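Local coordinates for protein agarase (Microbulbifer thermotolerans, PDB 3WZ1) that cleaves beta-1,4-galactosidic linkages within agarose through its GH16 catalytic domain, releasing mainly neoagarotetraose, at residues A106-S111 and Y264-V269; D27-E32 and G72-T77; E128-I133 and T226-P231. All coordinates share one frame; numbering follows the deposited sequence.

From the N terminus, contact 2 closes first: the loop 27-32 meets 72-77 after 39 intervening residues and is finished before the others begin. Contact 1 opens at 106-111 and closes at 264-269, and contact 3, joining 128-133 to 226-231, is nested inside that long excursion. Strand 264-276 runs between strands 73-80 and 102-109, so contacts 1 and 2 are neighbours; Val266 N lies 2.8 Å from Leu74 O, a probable hydrogen bond, and one sodium ion serves both. Contact 3 lies on the opposite side of the chain's centre with its own sodium, yet Ile133 CD1 still packs 3.8 Å from Ala108 CB.

Contact 1 (A106-S111 and Y264-V269); sequences ARAKLS and YYVDWV. With NA (sodium ion), chain B.
Arg107 faces both Asp267 and Trp268, a classic beta bulge in the antiparallel pairing of strands 102-109 and 264-276 within the GH16 jelly roll. The short strand axes lie at 150° and approach to 4.7 Å. Arg107 O receives Asp267 N at 2.8 Å and, weakly, Trp268 N, which is how the extra residue is taken up. The tightly packed face is apolar and buried: Ala108 CB sits 3.9 Å from Val266 CG2 and also meets CE1 of Tyr264, while Ala106 CB rests against Val269 CG1. The other face carries the partly exposed Arg107, Lys109 and Tyr265, and the extended lysine chain leads its end away from the partner strand. Arg107 CB already stands over one face of the buried indole, and the straight chain, with CG trans to the backbone N (chi1 177°), carries Arg107 CD over the same face, 3.5 Å from Trp268 CZ3. With a serine in place of Trp268, these methylenes would probably lose their support and Glu105 the N-H that NE1 gives it. Farther out, Arg107 NH1 forms a salt bridge with Asp267 OD2 at 2.8 Å, while Asp267 OD1 binds sodium at 2.4 Å.

Contact 2 (D27-E32 and G72-T77); sequences DDFNYE and GKLAIT. With NA (sodium ion), chain B.
Phe29 lies across Leu74, and its side chain can be traced outward atom by atom. CB starts beside the backbone of the strand, 3.7 Å from Leu74 N and a little farther from the carbonyl carbon of Lys73. With CG anti to the carbonyl carbon (chi1 -62°), the ring is sent alongside the strand, and a chi2 of -65° turns its face to Leu74, Phe29 CG lying 3.9 Å from Leu74 CB. That methylene stands over the ring centre, 3.7 Å from the centroid and only 2° off the normal, so all six ring carbons are almost equally distant from it: a CH-pi contact. At the tip, CZ also meets Leu74 CD2. The opposite face, toward its rim, carries the carboxylate carbon of Asp27. This aspartate makes an Asx turn, its OD1 accepting from Phe29 N at 2.9 Å, while Tyr31 OH donates to OD2; the turn fixes the backbone from which the phenyl ring projects. Nearer the start of the strand, the carbonyls of Asp28 and Gly72 converge on one sodium ion, each oxygen 2.3 Å from it, and Asp4 and Asp267 complete the site. A water bridges the two segments, donating to Phe29 O and Tyr31 O and accepting from Gly72 N at 2.6 Å.

Contact 3 (E128-I133 and T226-P231); sequences EEIDVI and TGLSKP. With NA (sodium ion), chain C.
Glu128 and Lys230 cross at about a right angle, the aliphatic chain of the lysine passing over the end of the glutamate: Lys230 CD is 3.4 Å from Glu128 OE2. Glu128 leaves its strand toward the loop with CG anti to the carbonyl carbon and an extended chain beyond (chi2 175°), which carries the carboxylate into the turns of residues 226-230. Its two oxygens have different tasks. OE1 accepts from Ser229 N at 2.9 Å and from Lys230 N at 3.0 Å; both donors come on the syn side, but from opposite faces of the carboxylate plane, and the Lys230 bond is nearly straight at 173°. OE2 binds a sodium ion at 2.3 Å and accepts from a water that also accepts from Lys230 NZ. The lysine's ammonium has its salt bridge with Asp125.

Thr226 OG1, Gly227 O, Ser229 OG and a second water fill out the five ligands of the sodium. Leu228, the centre of an inverse gamma turn, lies between two of these ligating residues. The strand opposite carries the Glu-x-Asp-x-x-Glu signature of GH16: Glu129, the predicted nucleophile, is followed by Asp131 and by Glu134, the predicted proton donor, and the classic beta bulge at Val132 and Ile133 opposite Phe119 falls within it. Glu128 and Ile130 direct CB toward the loop, whereas Glu129 directs its own away, so the metal site and the predicted catalytic side chain lie on different sides of one strand. Nearer the root of Glu128, Leu228 crosses Ile130 at a slant, with its CD1 4.1 Å from Ile130 CG1 and its CD2 4.2 Å from Glu128 CB.

Contact 1 (A106-S111 and Y264-V269)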
loop_
_atom_site.group_PDB
_atom_site.type_symbol
_atom_site.label_atom_id
_atom_site.label_comp_id
_atom_site.label_asym_id
_atom_site.label_seq_id
_atom_site.Cartn_x
_atom_site.Cartn_y
_atom_site.Cartn_z
ATOM N N ALA A 106 -5.285 4.450 3.863
ATOM C CA ALA A 106 -6.128 4.191 2.701
ATOM C C ALA A 106 -7.392 3.481 3.128
ATOM O O ALA A 106 -7.370 2.682 4.054
ATOM C CB ALA A 106 -5.421 3.325 1.685
ATOM N N ARG A 107 -8.484 3.770 2.421
ATOM C CA ARG A 107 -9.695 2.971 2.529
ATOM C C ARG A 107 -9.847 2.239 1.209
ATOM O O ARG A 107 -9.901 2.862 0.143
ATOM C CB ARG A 107 -10.921 3.843 2.818
ATOM C CG ARG A 107 -12.232 3.054 2.877
ATOM C CD ARG A 107 -13.417 3.902 3.296
ATOM N NE ARG A 107 -14.546 3.025 3.619
ATOM C CZ ARG A 107 -15.629 2.841 2.859
ATOM N NH1 ARG A 107 -15.802 3.474 1.710
ATOM N NH2 ARG A 107 -16.568 2.011 3.272
ATOM N N ALA A 108 -9.848 0.914 1.281
ATOM C CA ALA A 108 -9.660 0.102 0.062
ATOM C C ALA A 108 -10.274 -1.268 0.166
ATOM O O ALA A 108 -10.507 -1.764 1.267
ATOM C CB ALA A 108 -8.181 -0.025 -0.271
ATOM N N LYS A 109 -10.555 -1.850 -1.006
ATOM C CA LYS A 109 -11.107 -3.207 -1.128
ATOM C C LYS A 109 -10.131 -4.009 -1.960
ATOM O O LYS A 109 -9.982 -3.754 -3.152
ATOM C CB LYS A 109 -12.484 -3.167 -1.790
ATOM C CG LYS A 109 -13.205 -4.514 -1.799
ATOM C CD LYS A 109 -14.600 -4.355 -2.356
ATOM C CE LYS A 109 -15.331 -5.686 -2.440
ATOM N NZ LYS A 109 -16.522 -5.523 -3.319
ATOM N N LEU A 110 -9.472 -4.968 -1.330
ATOM C CA LEU A 110 -8.491 -5.822 -2.012
ATOM C C LEU A 110 -9.102 -6.500 -3.230
ATOM O O LEU A 110 -10.285 -6.850 -3.230
ATOM C CB LEU A 110 -7.995 -6.942 -1.108
ATOM C CG LEU A 110 -7.590 -6.608 0.325
ATOM C CD1 LEU A 110 -7.051 -7.849 1.023
ATOM C CD2 LEU A 110 -6.597 -5.452 0.379
ATOM N N SER A 111 -8.290 -6.739 -4.247
ATOM C CA SER A 111 -8.724 -7.603 -5.318
ATOM C C SER A 111 -8.847 -9.044 -4.820
ATOM O O SER A 111 -8.134 -9.468 -3.907
ATOM C CB SER A 111 -7.741 -7.555 -6.481
ATOM O OG SER A 111 -6.493 -8.122 -6.100
ATOM N N TYR A 264 -8.576 -4.065 -7.790
ATOM C CA TYR A 264 -8.347 -3.549 -6.421
ATOM C C TYR A 264 -8.827 -2.118 -6.420
ATOM O O TYR A 264 -8.452 -1.350 -7.298
ATOM C CB TYR A 264 -6.842 -3.640 -6.145
ATOM C CG TYR A 264 -6.206 -2.829 -5.029
ATOM C CD1 TYR A 264 -6.786 -2.704 -3.765
ATOM C CD2 TYR A 264 -4.966 -2.250 -5.217
ATOM C CE1 TYR A 264 -6.156 -2.003 -2.765
ATOM C CE2 TYR A 264 -4.311 -1.570 -4.198
ATOM C CZ TYR A 264 -4.924 -1.421 -2.978
ATOM O OH TYR A 264 -4.269 -0.725 -1.959
ATOM N N TYR A 265 -9.691 -1.753 -5.473
ATOM C CA TYR A 265 -10.316 -0.422 -5.459
ATOM C C TYR A 265 -9.907 0.367 -4.245
ATOM O O TYR A 265 -9.882 -0.173 -3.141
ATOM C CB TYR A 265 -11.855 -0.511 -5.452
ATOM C CG TYR A 265 -12.436 -1.167 -6.664
ATOM C CD1 TYR A 265 -12.662 -0.453 -7.826
ATOM C CD2 TYR A 265 -12.770 -2.512 -6.639
ATOM C CE1 TYR A 265 -13.211 -1.063 -8.942
ATOM C CE2 TYR A 265 -13.296 -3.129 -7.755
ATOM C CZ TYR A 265 -13.524 -2.397 -8.888
ATOM O OH TYR A 265 -14.037 -3.035 -10.011
ATOM N N VAL A 266 -9.612 1.642 -4.455
ATOM C CA VAL A 266 -9.230 2.538 -3.363
ATOM C C VAL A 266 -10.205 3.699 -3.326
ATOM O O VAL A 266 -10.274 4.497 -4.251
ATOM C CB VAL A 266 -7.766 2.991 -3.532
ATOM C CG1 VAL A 266 -7.386 4.024 -2.466
ATOM C CG2 VAL A 266 -6.848 1.782 -3.480
ATOM N N ASP A 267 -10.980 3.781 -2.245
ATOM C CA ASP A 267 -11.917 4.888 -2.030
ATOM C C ASP A 267 -11.179 6.186 -1.728
ATOM O O ASP A 267 -11.556 7.267 -2.206
ATOM C CB ASP A 267 -12.891 4.551 -0.884
ATOM C CG ASP A 267 -14.075 5.484 -0.823
ATOM O OD1 ASP A 267 -14.474 6.070 -1.849
ATOM O OD2 ASP A 267 -14.629 5.635 0.291
ATOM N N TRP A 268 -10.127 6.098 -0.914
ATOM C CA TRP A 268 -9.330 7.283 -0.577
ATOM C C TRP A 268 -7.947 6.914 -0.093
ATOM O O TRP A 268 -7.725 5.822 0.443
ATOM C CB TRP A 268 -10.019 8.177 0.483
ATOM C CG TRP A 268 -9.965 7.717 1.975
ATOM C CD1 TRP A 268 -8.851 7.518 2.785
ATOM C CD2 TRP A 268 -11.088 7.526 2.825
ATOM N NE1 TRP A 268 -9.236 7.176 4.056
ATOM C CE2 TRP A 268 -10.613 7.171 4.091
ATOM C CE3 TRP A 268 -12.473 7.585 2.610
ATOM C CZ2 TRP A 268 -11.460 6.898 5.139
ATOM C CZ3 TRP A 268 -13.297 7.336 3.637
ATOM C CH2 TRP A 268 -12.798 6.979 4.902
ATOM N N VAL A 269 -7.031 7.853 -0.290
ATOM C CA VAL A 269 -5.782 7.898 0.471
ATOM C C VAL A 269 -5.734 9.274 1.130
ATOM O O VAL A 269 -6.054 10.279 0.507
ATOM C CB VAL A 269 -4.531 7.612 -0.381
ATOM C CG1 VAL A 269 -4.565 6.187 -0.935
ATOM C CG2 VAL A 269 -4.352 8.620 -1.519
HETATM NA NA NA B . -13.607 8.019 -2.955
#

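Contact 2 (D27-E32 and G72-T77)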
loop_
_atom_site.group_PDB
_atom_site.type_symbol
_atom_site.label_atom_id
_atom_site.label_comp_id
_atom_site.label_asym_id
_atom_site.label_seq_id
_atom_site.Cartn_x
_atom_site.Cartn_y
_atom_site.Cartn_z
ATOM N N ASP A 27 -6.413 12.370 -1.337
ATOM C CA ASP A 27 -7.216 12.264 -2.563
ATOM C C ASP A 27 -8.343 11.265 -2.298
ATOM O O ASP A 27 -8.071 10.134 -1.943
ATOM C CB ASP A 27 -6.334 11.847 -3.763
ATOM C CG ASP A 27 -6.984 12.117 -5.119
ATOM O OD1 ASP A 27 -8.203 12.380 -5.159
ATOM O OD2 ASP A 27 -6.265 12.044 -6.155
ATOM N N ASP A 28 -9.594 11.698 -2.476
ATOM C CA ASP A 28 -10.735 10.792 -2.399
ATOM C C ASP A 28 -11.305 10.389 -3.764
ATOM O O ASP A 28 -12.351 9.758 -3.842
ATOM C CB ASP A 28 -11.822 11.314 -1.436
ATOM C CG ASP A 28 -12.448 12.608 -1.887
ATOM O OD1 ASP A 28 -12.006 13.196 -2.912
ATOM O OD2 ASP A 28 -13.400 13.059 -1.198
ATOM N N PHE A 29 -10.596 10.737 -4.837
ATOM C CA PHE A 29 -10.826 10.138 -6.152
ATOM C C PHE A 29 -12.232 10.385 -6.695
ATOM O O PHE A 29 -12.804 9.551 -7.389
ATOM C CB PHE A 29 -10.473 8.635 -6.115
ATOM C CG PHE A 29 -9.024 8.385 -5.784
ATOM C CD1 PHE A 29 -8.021 8.806 -6.645
ATOM C CD2 PHE A 29 -8.657 7.753 -4.594
ATOM C CE1 PHE A 29 -6.702 8.616 -6.329
ATOM C CE2 PHE A 29 -7.332 7.559 -4.276
ATOM C CZ PHE A 29 -6.355 7.985 -5.155
ATOM N N ASN A 30 -12.752 11.569 -6.419
ATOM C CA ASN A 30 -14.049 11.972 -6.947
ATOM C C ASN A 30 -13.885 12.808 -8.211
ATOM O O ASN A 30 -14.227 14.000 -8.284
ATOM C CB ASN A 30 -14.870 12.672 -5.865
ATOM C CG ASN A 30 -15.360 11.705 -4.826
ATOM O OD1 ASN A 30 -15.033 11.828 -3.652
ATOM N ND2 ASN A 30 -16.124 10.723 -5.250
ATOM N N TYR A 31 -13.319 12.154 -9.209
ATOM C CA TYR A 31 -13.144 12.730 -10.540
ATOM C C TYR A 31 -13.019 11.585 -11.521
ATOM O O TYR A 31 -12.867 10.417 -11.126
ATOM C CB TYR A 31 -11.919 13.642 -10.619
ATOM C CG TYR A 31 -10.616 13.048 -10.096
ATOM C CD1 TYR A 31 -10.270 13.155 -8.753
ATOM C CD2 TYR A 31 -9.720 12.423 -10.964
ATOM C CE1 TYR A 31 -9.095 12.615 -8.284
ATOM C CE2 TYR A 31 -8.533 11.901 -10.510
ATOM C CZ TYR A 31 -8.216 11.996 -9.167
ATOM O OH TYR A 31 -7.012 11.475 -8.703
ATOM N N GLU A 32 -13.077 11.911 -12.809
ATOM C CA GLU A 32 -12.985 10.901 -13.856
ATOM C C GLU A 32 -11.609 11.028 -14.521
ATOM O O GLU A 32 -11.275 12.073 -15.078
ATOM C CB GLU A 32 -14.130 11.079 -14.864
ATOM C CG GLU A 32 -15.504 10.821 -14.265
ATOM C CD GLU A 32 -15.683 9.388 -13.786
ATOM O OE1 GLU A 32 -15.323 8.459 -14.542
ATOM O OE2 GLU A 32 -16.189 9.187 -12.647
ATOM N N GLY A 72 -15.929 7.487 -8.057
ATOM C CA GLY A 72 -15.463 7.806 -6.693
ATOM C C GLY A 72 -14.304 6.941 -6.186
ATOM O O GLY A 72 -13.935 7.005 -5.006
ATOM N N LYS A 73 -13.730 6.130 -7.058
ATOM C CA LYS A 73 -12.692 5.179 -6.651
ATOM C C LYS A 73 -11.530 5.218 -7.618
ATOM O O LYS A 73 -11.726 5.338 -8.831
ATOM C CB LYS A 73 -13.228 3.740 -6.683
ATOM C CG LYS A 73 -14.529 3.489 -5.929
ATOM C CD LYS A 73 -14.281 3.476 -4.456
ATOM C CE LYS A 73 -15.536 3.142 -3.656
ATOM N NZ LYS A 73 -16.378 4.360 -3.462
ATOM N N LEU A 74 -10.329 5.063 -7.075
ATOM C CA LEU A 74 -9.199 4.622 -7.885
ATOM C C LEU A 74 -9.304 3.120 -8.095
ATOM O O LEU A 74 -9.517 2.364 -7.150
ATOM C CB LEU A 74 -7.886 4.969 -7.191
ATOM C CG LEU A 74 -6.599 4.353 -7.742
ATOM C CD1 LEU A 74 -6.212 4.967 -9.077
ATOM C CD2 LEU A 74 -5.489 4.562 -6.740
ATOM N N ALA A 75 -9.139 2.690 -9.351
ATOM C CA ALA A 75 -9.135 1.279 -9.713
ATOM C C ALA A 75 -7.758 0.899 -10.202
ATOM O O ALA A 75 -7.188 1.584 -11.061
ATOM C CB ALA A 75 -10.160 0.987 -10.804
ATOM N N ILE A 76 -7.233 -0.170 -9.622
ATOM C CA ILE A 76 -6.019 -0.829 -10.044
ATOM C C ILE A 76 -6.446 -2.193 -10.561
ATOM O O ILE A 76 -6.899 -3.055 -9.778
ATOM C CB ILE A 76 -5.050 -0.997 -8.865
ATOM C CG1 ILE A 76 -4.665 0.331 -8.223
ATOM C CG2 ILE A 76 -3.822 -1.822 -9.271
ATOM C CD1 ILE A 76 -3.931 1.296 -9.140
ATOM N N THR A 77 -6.276 -2.427 -11.856
ATOM C CA THR A 77 -6.725 -3.688 -12.441
ATOM C C THR A 77 -5.532 -4.524 -12.942
ATOM O O THR A 77 -4.366 -4.196 -12.699
ATOM C CB THR A 77 -7.844 -3.445 -13.465
ATOM O OG1 THR A 77 -8.521 -4.677 -13.770
ATOM C CG2 THR A 77 -7.314 -2.786 -14.717
HETATM NA NA NA B . -13.607 8.019 -2.955
HETATM O O HOH W 1 -14.199 8.804 -9.493
#

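Contact 3 (E128-I133 and T226-P231)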
loop_
_atom_site.group_PDB
_atom_site.type_symbol
_atom_site.label_atom_id
_atom_site.label_comp_id
_atom_site.label_asym_id
_atom_site.label_seq_id
_atom_site.Cartn_x
_atom_site.Cartn_y
_atom_site.Cartn_z
ATOM N N GLU A 128 14.440 2.128 1.888
ATOM C CA GLU A 128 13.550 2.213 3.048
ATOM C C GLU A 128 12.101 2.178 2.589
ATOM O O GLU A 128 11.713 2.943 1.695
ATOM C CB GLU A 128 13.852 3.475 3.877
ATOM C CG GLU A 128 15.245 3.448 4.493
ATOM C CD GLU A 128 15.640 4.700 5.225
ATOM O OE1 GLU A 128 14.766 5.541 5.560
ATOM O OE2 GLU A 128 16.879 4.834 5.453
ATOM N N GLU A 129 11.320 1.288 3.205
ATOM C CA GLU A 129 9.955 0.977 2.780
ATOM C C GLU A 129 9.039 0.792 3.979
ATOM O O GLU A 129 9.416 0.124 4.946
ATOM C CB GLU A 129 9.953 -0.309 1.938
ATOM C CG GLU A 129 8.569 -0.906 1.651
ATOM C CD GLU A 129 8.603 -2.112 0.727
ATOM O OE1 GLU A 129 9.662 -2.391 0.112
ATOM O OE2 GLU A 129 7.567 -2.795 0.598
ATOM N N ILE A 130 7.830 1.352 3.899
ATOM C CA ILE A 130 6.762 1.077 4.866
ATOM C C ILE A 130 5.555 0.546 4.102
ATOM O O ILE A 130 5.119 1.174 3.133
ATOM C CB ILE A 130 6.385 2.335 5.660
ATOM C CG1 ILE A 130 7.595 2.809 6.480
ATOM C CG2 ILE A 130 5.199 2.079 6.589
ATOM C CD1 ILE A 130 7.475 4.202 7.066
ATOM N N ASP A 131 5.048 -0.620 4.518
ATOM C CA ASP A 131 3.868 -1.253 3.901
ATOM C C ASP A 131 2.622 -1.105 4.756
ATOM O O ASP A 131 2.517 -1.754 5.828
ATOM C CB ASP A 131 4.142 -2.724 3.695
ATOM C CG ASP A 131 5.408 -2.949 2.954
ATOM O OD1 ASP A 131 5.465 -2.448 1.795
ATOM O OD2 ASP A 131 6.334 -3.557 3.520
ATOM N N VAL A 132 1.662 -0.331 4.262
ATOM C CA VAL A 132 0.440 -0.034 5.015
ATOM C C VAL A 132 -0.619 -1.083 4.671
ATOM O O VAL A 132 -0.991 -1.884 5.528
ATOM C CB VAL A 132 -0.047 1.416 4.777
ATOM C CG1 VAL A 132 -1.326 1.698 5.550
ATOM C CG2 VAL A 132 1.036 2.416 5.170
ATOM N N ILE A 133 -1.088 -1.106 3.415
ATOM C CA ILE A 133 -1.844 -2.264 2.900
ATOM C C ILE A 133 -0.901 -3.123 2.066
ATOM O O ILE A 133 -0.282 -2.651 1.091
ATOM C CB ILE A 133 -3.101 -1.892 2.074
ATOM C CG1 ILE A 133 -4.082 -1.071 2.902
ATOM C CG2 ILE A 133 -3.763 -3.155 1.510
ATOM C CD1 ILE A 133 -5.320 -0.641 2.158
ATOM N N THR A 226 20.189 5.225 11.206
ATOM C CA THR A 226 19.283 6.323 10.868
ATOM C C THR A 226 17.799 5.956 10.921
ATOM O O THR A 226 16.956 6.865 10.991
ATOM C CB THR A 226 19.588 6.902 9.476
ATOM O OG1 THR A 226 19.333 5.913 8.464
ATOM C CG2 THR A 226 21.044 7.350 9.351
ATOM N N GLY A 227 17.486 4.663 10.884
ATOM C CA GLY A 227 16.094 4.203 10.900
ATOM C C GLY A 227 15.322 4.546 9.641
ATOM O O GLY A 227 15.892 4.839 8.590
ATOM N N LEU A 228 13.997 4.529 9.767
ATOM C CA LEU A 228 13.103 4.845 8.645
ATOM C C LEU A 228 12.942 6.347 8.588
ATOM O O LEU A 228 12.056 6.920 9.214
ATOM C CB LEU A 228 11.767 4.150 8.837
ATOM C CG LEU A 228 11.834 2.632 8.848
ATOM C CD1 LEU A 228 10.519 2.045 9.322
ATOM C CD2 LEU A 228 12.214 2.120 7.466
ATOM N N SER A 229 13.855 6.985 7.875
ATOM C CA SER A 229 14.036 8.446 7.948
ATOM C C SER A 229 14.025 9.169 6.611
ATOM O O SER A 229 13.854 10.383 6.582
ATOM C CB SER A 229 15.342 8.749 8.680
ATOM O OG SER A 229 16.459 8.261 7.943
ATOM N N LYS A 230 14.227 8.451 5.503
ATOM C CA LYS A 230 14.261 9.067 4.193
ATOM C C LYS A 230 12.854 9.446 3.752
ATOM O O LYS A 230 11.880 8.778 4.137
ATOM C CB LYS A 230 14.904 8.129 3.166
ATOM C CG LYS A 230 16.371 7.863 3.469
ATOM C CD LYS A 230 16.981 6.737 2.647
ATOM C CE LYS A 230 18.451 6.626 3.013
ATOM N NZ LYS A 230 19.206 5.528 2.357
ATOM N N PRO A 231 12.727 10.518 2.947
ATOM C CA PRO A 231 11.397 10.791 2.401
ATOM C C PRO A 231 10.899 9.605 1.586
ATOM O O PRO A 231 11.701 8.941 0.916
ATOM C CB PRO A 231 11.622 11.996 1.503
ATOM C CG PRO A 231 12.906 12.615 1.979
ATOM C CD PRO A 231 13.737 11.469 2.444
HETATM NA NA NA C . 17.312 6.166 7.259
HETATM O O HOH W 2 18.950 3.536 4.534
HETATM O O HOH W 3 18.841 7.957 6.130
#